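Local coordinates for protein N-ACETYLMURAMOYL-L-ALANINE AMIDASE CwlV (Paenibacillus polymyxa, PDB 1JWQ) that probably cleaves, as the zinc-binding catalytic domain of an N-acetylmuramoyl-L-alanine amidase, the amide bond between N-acetylmuramic acid and L-alanine in bacterial cell walls, at residues A[93-98]-A[126-131]; A[110-115]-A[162-167]. One frame throughout, in Å; residues are numbered along the deposited sequence.

Interaction 1: residues A[93-98]-A[126-131]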
loop_
_atom_site.group_PDB
_atom_site.type_symbol
_atom_site.label_atom_id
_atom_site.label_comp_id
_atom_site.label_asym_id
_atom_site.label_seq_id
_atom_site.Cartn_x
_atom_site.Cartn_y
_atom_site.Cartn_z
ATOM N N GLU A 93 -0.707 6.355 -7.592
ATOM C CA GLU A 93 -1.182 5.321 -8.504
ATOM C C GLU A 93 -1.649 4.076 -7.741
ATOM O O GLU A 93 -1.085 3.726 -6.691
ATOM C CB GLU A 93 -0.060 4.924 -9.474
ATOM C CG GLU A 93 0.880 6.073 -9.842
ATOM C CD GLU A 93 2.095 5.628 -10.647
ATOM O OE1 GLU A 93 2.524 4.457 -10.508
ATOM O OE2 GLU A 93 2.644 6.453 -11.417
ATOM N N THR A 94 -2.671 3.415 -8.286
ATOM C CA THR A 94 -3.229 2.199 -7.703
ATOM C C THR A 94 -3.148 1.148 -8.792
ATOM O O THR A 94 -3.607 1.386 -9.903
ATOM C CB THR A 94 -4.691 2.377 -7.311
ATOM O OG1 THR A 94 -4.787 3.347 -6.258
ATOM C CG2 THR A 94 -5.260 1.039 -6.833
ATOM N N TYR A 95 -2.545 0.006 -8.480
ATOM C CA TYR A 95 -2.386 -1.077 -9.447
ATOM C C TYR A 95 -3.171 -2.341 -9.123
ATOM O O TYR A 95 -3.356 -2.694 -7.959
ATOM C CB TYR A 95 -0.919 -1.485 -9.551
ATOM C CG TYR A 95 -0.018 -0.451 -10.158
ATOM C CD1 TYR A 95 0.603 0.519 -9.372
ATOM C CD2 TYR A 95 0.226 -0.450 -11.528
ATOM C CE1 TYR A 95 1.453 1.462 -9.942
ATOM C CE2 TYR A 95 1.069 0.481 -12.106
ATOM C CZ TYR A 95 1.681 1.433 -11.312
ATOM O OH TYR A 95 2.538 2.340 -11.888
ATOM N N TYR A 96 -3.608 -3.028 -10.174
ATOM C CA TYR A 96 -4.315 -4.298 -10.052
ATOM C C TYR A 96 -3.668 -5.140 -11.152
ATOM O O TYR A 96 -3.037 -4.585 -12.058
ATOM C CB TYR A 96 -5.812 -4.145 -10.352
ATOM C CG TYR A 96 -6.105 -3.951 -11.822
ATOM C CD1 TYR A 96 -5.986 -2.696 -12.419
ATOM C CD2 TYR A 96 -6.422 -5.039 -12.637
ATOM C CE1 TYR A 96 -6.173 -2.533 -13.794
ATOM C CE2 TYR A 96 -6.607 -4.887 -14.005
ATOM C CZ TYR A 96 -6.479 -3.631 -14.575
ATOM O OH TYR A 96 -6.646 -3.483 -15.928
ATOM N N GLN A 97 -3.805 -6.460 -11.083
ATOM C CA GLN A 97 -3.233 -7.325 -12.119
ATOM C C GLN A 97 -4.283 -8.287 -12.646
ATOM O O GLN A 97 -4.228 -8.703 -13.802
ATOM C CB GLN A 97 -2.034 -8.116 -11.580
ATOM C CG GLN A 97 -1.155 -8.785 -12.654
ATOM C CD GLN A 97 -1.699 -10.115 -13.168
ATOM O OE1 GLN A 97 -2.270 -10.907 -12.415
ATOM N NE2 GLN A 97 -1.493 -10.377 -14.457
ATOM N N ARG A 98 -5.250 -8.627 -11.801
ATOM C CA ARG A 98 -6.308 -9.552 -12.192
ATOM C C ARG A 98 -7.673 -8.888 -12.251
ATOM O O ARG A 98 -7.953 -7.948 -11.513
ATOM C CB ARG A 98 -6.361 -10.735 -11.223
ATOM C CG ARG A 98 -5.186 -11.681 -11.363
ATOM C CD ARG A 98 -5.071 -12.627 -10.180
ATOM N NE ARG A 98 -4.697 -11.931 -8.953
ATOM C CZ ARG A 98 -5.528 -11.672 -7.948
ATOM N NH1 ARG A 98 -6.798 -12.054 -8.017
ATOM N NH2 ARG A 98 -5.086 -11.034 -6.869
ATOM N N GLY A 126 -0.710 -3.543 -13.494
ATOM C CA GLY A 126 0.678 -3.710 -13.116
ATOM C C GLY A 126 0.968 -5.183 -12.919
ATOM O O GLY A 126 0.313 -5.846 -12.112
ATOM N N ASN A 127 1.932 -5.710 -13.664
ATOM C CA ASN A 127 2.284 -7.113 -13.535
ATOM C C ASN A 127 3.272 -7.297 -12.393
ATOM O O ASN A 127 4.454 -7.552 -12.610
ATOM C CB ASN A 127 2.878 -7.649 -14.839
ATOM C CG ASN A 127 3.173 -9.134 -14.767
ATOM O OD1 ASN A 127 2.416 -9.897 -14.165
ATOM N ND2 ASN A 127 4.267 -9.554 -15.389
ATOM N N PHE A 128 2.767 -7.168 -11.171
ATOM C CA PHE A 128 3.587 -7.301 -9.972
ATOM C C PHE A 128 3.237 -8.600 -9.258
ATOM O O PHE A 128 2.067 -8.901 -9.031
ATOM C CB PHE A 128 3.347 -6.101 -9.054
ATOM C CG PHE A 128 3.555 -4.770 -9.731
ATOM C CD1 PHE A 128 2.667 -3.721 -9.518
ATOM C CD2 PHE A 128 4.631 -4.571 -10.593
ATOM C CE1 PHE A 128 2.841 -2.495 -10.153
ATOM C CE2 PHE A 128 4.814 -3.345 -11.236
ATOM C CZ PHE A 128 3.918 -2.306 -11.015
ATOM N N HIS A 129 4.268 -9.355 -8.900
ATOM C CA HIS A 129 4.114 -10.645 -8.242
ATOM C C HIS A 129 3.045 -10.711 -7.154
ATOM O O HIS A 129 2.144 -11.541 -7.215
ATOM C CB HIS A 129 5.462 -11.085 -7.654
ATOM C CG HIS A 129 5.467 -12.485 -7.122
ATOM N ND1 HIS A 129 6.283 -13.469 -7.634
ATOM C CD2 HIS A 129 4.759 -13.065 -6.123
ATOM C CE1 HIS A 129 6.077 -14.597 -6.975
ATOM N NE2 HIS A 129 5.158 -14.378 -6.053
ATOM N N VAL A 130 3.138 -9.838 -6.157
ATOM C CA VAL A 130 2.179 -9.885 -5.058
ATOM C C VAL A 130 0.708 -9.697 -5.425
ATOM O O VAL A 130 -0.163 -10.193 -4.712
ATOM C CB VAL A 130 2.566 -8.892 -3.931
ATOM C CG1 VAL A 130 3.968 -9.222 -3.421
ATOM C CG2 VAL A 130 2.502 -7.466 -4.432
ATOM N N ILE A 131 0.414 -8.999 -6.521
ATOM C CA ILE A 131 -0.986 -8.826 -6.904
ATOM C C ILE A 131 -1.384 -9.787 -8.030
ATOM O O ILE A 131 -2.561 -9.928 -8.363
ATOM C CB ILE A 131 -1.303 -7.346 -7.298
ATOM C CG1 ILE A 131 -0.350 -6.841 -8.390
ATOM C CG2 ILE A 131 -1.173 -6.453 -6.062
ATOM C CD1 ILE A 131 -0.703 -5.436 -8.903
HETATM O O HOH W 1 -4.616 -7.969 -8.631
#

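Interaction 2: residues A[110-115]-A[162-167]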
loop_
_atom_site.group_PDB
_atom_site.type_symbol
_atom_site.label_atom_id
_atom_site.label_comp_id
_atom_site.label_asym_id
_atom_site.label_seq_id
_atom_site.Cartn_x
_atom_site.Cartn_y
_atom_site.Cartn_z
ATOM N N LYS A 110 -10.908 5.310 -4.857
ATOM C CA LYS A 110 -11.925 6.307 -4.525
ATOM C C LYS A 110 -11.629 7.027 -3.205
ATOM O O LYS A 110 -11.826 8.238 -3.087
ATOM C CB LYS A 110 -13.301 5.633 -4.445
ATOM C CG LYS A 110 -14.470 6.585 -4.205
ATOM C CD LYS A 110 -15.784 5.822 -4.081
ATOM C CE LYS A 110 -16.987 6.759 -4.156
ATOM N NZ LYS A 110 -16.887 7.902 -3.208
ATOM N N TYR A 111 -11.146 6.288 -2.214
ATOM C CA TYR A 111 -10.851 6.886 -0.913
ATOM C C TYR A 111 -9.377 7.174 -0.688
ATOM O O TYR A 111 -9.005 8.123 0.008
ATOM C CB TYR A 111 -11.374 5.978 0.199
ATOM C CG TYR A 111 -12.858 5.747 0.090
ATOM C CD1 TYR A 111 -13.364 4.650 -0.610
ATOM C CD2 TYR A 111 -13.762 6.663 0.625
ATOM C CE1 TYR A 111 -14.738 4.477 -0.778
ATOM C CE2 TYR A 111 -15.129 6.501 0.463
ATOM C CZ TYR A 111 -15.610 5.408 -0.240
ATOM O OH TYR A 111 -16.967 5.254 -0.410
ATOM N N PHE A 112 -8.540 6.346 -1.292
ATOM C CA PHE A 112 -7.097 6.471 -1.170
ATOM C C PHE A 112 -6.523 7.686 -1.910
ATOM O O PHE A 112 -5.812 8.505 -1.322
ATOM C CB PHE A 112 -6.467 5.168 -1.679
ATOM C CG PHE A 112 -5.004 5.263 -1.982
ATOM C CD1 PHE A 112 -4.523 4.860 -3.225
ATOM C CD2 PHE A 112 -4.102 5.716 -1.026
ATOM C CE1 PHE A 112 -3.165 4.904 -3.511
ATOM C CE2 PHE A 112 -2.740 5.763 -1.305
ATOM C CZ PHE A 112 -2.270 5.357 -2.544
ATOM N N ALA A 113 -6.842 7.807 -3.194
ATOM C CA ALA A 113 -6.324 8.899 -4.010
ATOM C C ALA A 113 -6.566 10.307 -3.460
ATOM O O ALA A 113 -5.630 11.093 -3.323
ATOM C CB ALA A 113 -6.876 8.783 -5.434
ATOM N N PRO A 114 -7.825 10.652 -3.143
ATOM C CA PRO A 114 -8.102 11.993 -2.615
ATOM C C PRO A 114 -7.364 12.273 -1.311
ATOM O O PRO A 114 -7.027 13.418 -1.014
ATOM C CB PRO A 114 -9.617 11.980 -2.418
ATOM C CG PRO A 114 -10.085 11.023 -3.475
ATOM C CD PRO A 114 -9.078 9.908 -3.354
ATOM N N ALA A 115 -7.111 11.222 -0.535
ATOM C CA ALA A 115 -6.418 11.371 0.739
ATOM C C ALA A 115 -4.968 11.827 0.588
ATOM O O ALA A 115 -4.457 12.546 1.442
ATOM C CB ALA A 115 -6.481 10.062 1.532
ATOM N N ASN A 162 -0.992 9.908 8.235
ATOM C CA ASN A 162 -2.211 9.609 8.973
ATOM C C ASN A 162 -3.454 9.764 8.113
ATOM O O ASN A 162 -4.371 8.949 8.180
ATOM C CB ASN A 162 -2.317 10.508 10.208
ATOM C CG ASN A 162 -1.294 10.151 11.265
ATOM O OD1 ASN A 162 -1.057 8.972 11.536
ATOM N ND2 ASN A 162 -0.689 11.165 11.879
ATOM N N ARG A 163 -3.474 10.813 7.302
ATOM C CA ARG A 163 -4.599 11.090 6.423
ATOM C C ARG A 163 -4.731 9.995 5.362
ATOM O O ARG A 163 -5.824 9.494 5.090
ATOM C CB ARG A 163 -4.388 12.442 5.748
ATOM C CG ARG A 163 -5.533 12.881 4.874
ATOM C CD ARG A 163 -5.041 13.870 3.846
ATOM N NE ARG A 163 -4.057 14.798 4.395
ATOM C CZ ARG A 163 -3.080 15.337 3.677
ATOM N NH1 ARG A 163 -2.960 15.029 2.391
ATOM N NH2 ARG A 163 -2.244 16.202 4.233
ATOM N N VAL A 164 -3.600 9.628 4.772
ATOM C CA VAL A 164 -3.568 8.604 3.737
ATOM C C VAL A 164 -3.888 7.233 4.315
ATOM O O VAL A 164 -4.588 6.442 3.688
ATOM C CB VAL A 164 -2.190 8.577 3.046
ATOM C CG1 VAL A 164 -2.111 7.416 2.063
ATOM C CG2 VAL A 164 -1.966 9.896 2.312
ATOM N N ALA A 165 -3.380 6.960 5.514
ATOM C CA ALA A 165 -3.639 5.684 6.168
ATOM C C ALA A 165 -5.138 5.531 6.380
ATOM O O ALA A 165 -5.690 4.438 6.244
ATOM C CB ALA A 165 -2.905 5.612 7.508
ATOM N N GLN A 166 -5.802 6.630 6.722
ATOM C CA GLN A 166 -7.242 6.572 6.936
ATOM C C GLN A 166 -7.938 6.315 5.609
ATOM O O GLN A 166 -8.925 5.585 5.549
ATOM C CB GLN A 166 -7.763 7.878 7.538
ATOM C CG GLN A 166 -9.260 7.848 7.827
ATOM C CD GLN A 166 -9.634 6.822 8.887
ATOM O OE1 GLN A 166 -9.170 6.893 10.027
ATOM N NE2 GLN A 166 -10.474 5.863 8.516
ATOM N N GLY A 167 -7.418 6.921 4.546
ATOM C CA GLY A 167 -8.000 6.731 3.230
ATOM C C GLY A 167 -7.882 5.280 2.799
ATOM O O GLY A 167 -8.826 4.700 2.261
#

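Interaction 1: residues A[93-98]-A[126-131]
I131, Q97 and Y95 bury the most surface where the end of strand 92-96 meets the turn leading into helix 129-132. I131 extends CD1 against the strand's end, 3.7 Å from Y96 C and 4.0 Å from Y95 CB, while its CG1 touches Q97 CB. CG1 stands between backbone N and carbonyl carbon (chi1 54°), an uncommon setting for isoleucine in a helix, and the extended outer torsion carries CD1 to the strand. Q97 lays CB and CG against G126 O; its chain then bends, and NE2 bonds to Y125 OH. On Y95, F128 makes an edge-to-face stack: CE1 stands over one face, 3.5 Å from Y95 CG, with the planes at 70°. Y95 OH in turn bonds to E93 OE1 from above the carboxylate plane. With an alanine here the F128 edge would probably lose the face it rests on, and E93 OE1 its hydroxyl donor. G126 N bonds to Y96 O (2.9 Å), and I131 O collects R98 NE (3.0 Å), a weak bond from R98 NH2, which also bonds to M136 O, and water 1, which also accepts from Q97 N. F128, the N-cap residue, has its side chain about 9 Å from the zinc ion. Strand 92-96 runs between strands 138-145 and 120-125; F128 reaches L140 of the former, and V130 packs on helix 61-70.

Interaction 2: residues A[110-115]-A[162-167]
The F112 ring turns its edge to V164: CG1 lies in the ring plane, 3.8 Å from CE2. With CG anti to the backbone N (chi1 164°), F112 sends this ring from helix 102-116 toward the sheet, and V164 meets it with the methyl that is likewise anti to its own N. The Y111 ring takes K110 CG over one face, near the rim, and passes beyond segment 162-167 onto D170 and E174, farther along the same helix; its CB still lies 3.5 Å from G167 O. Between these side chains the axes of segments 110-115 and 162-167 come within 7.9 Å, nearly antiparallel at 168°. The lack of a side chain at G167 probably allows this: a CB there would collide with A115 CB and Y111 O, whereas its bare CA sits 4.0 Å from A115 CB. A115 CB also meets R163 O, at 3.7 Å. At the more exposed rim the R163 guanidinium has A115 O at its edge, and NH1 appears to bond to it, although the position of that oxygen is less certain. The contact packs helix 102-116 against helix 158-176. F112 continues onto T92 and T94 of strand 92-96 and onto L141 and V143 of strand 138-145, while V164 touches M33 of helix 26-42.

Overall arrangement
Both contacts are partly buried and share the region around strands 92-96 and 138-145 of the mixed sheet in this open alpha-beta-alpha catalytic domain, their centres about 19 Å apart. They touch directly, T94 OG1 of interaction 1 lying 3.4 Å from F112 CD1 of interaction 2; helix 102-116 follows strand 92-96 in the chain. Interaction 1 ties a strand end to a turn and short helix through aromatic stacking, a backbone bond and a carbonyl gripped by arginine and water. Interaction 2 joins two helices mainly by close apolar packing around glycine and alanine, with one less certain arginine-to-carbonyl bond at its exposed rim. Interaction 1 lies nearer the zinc.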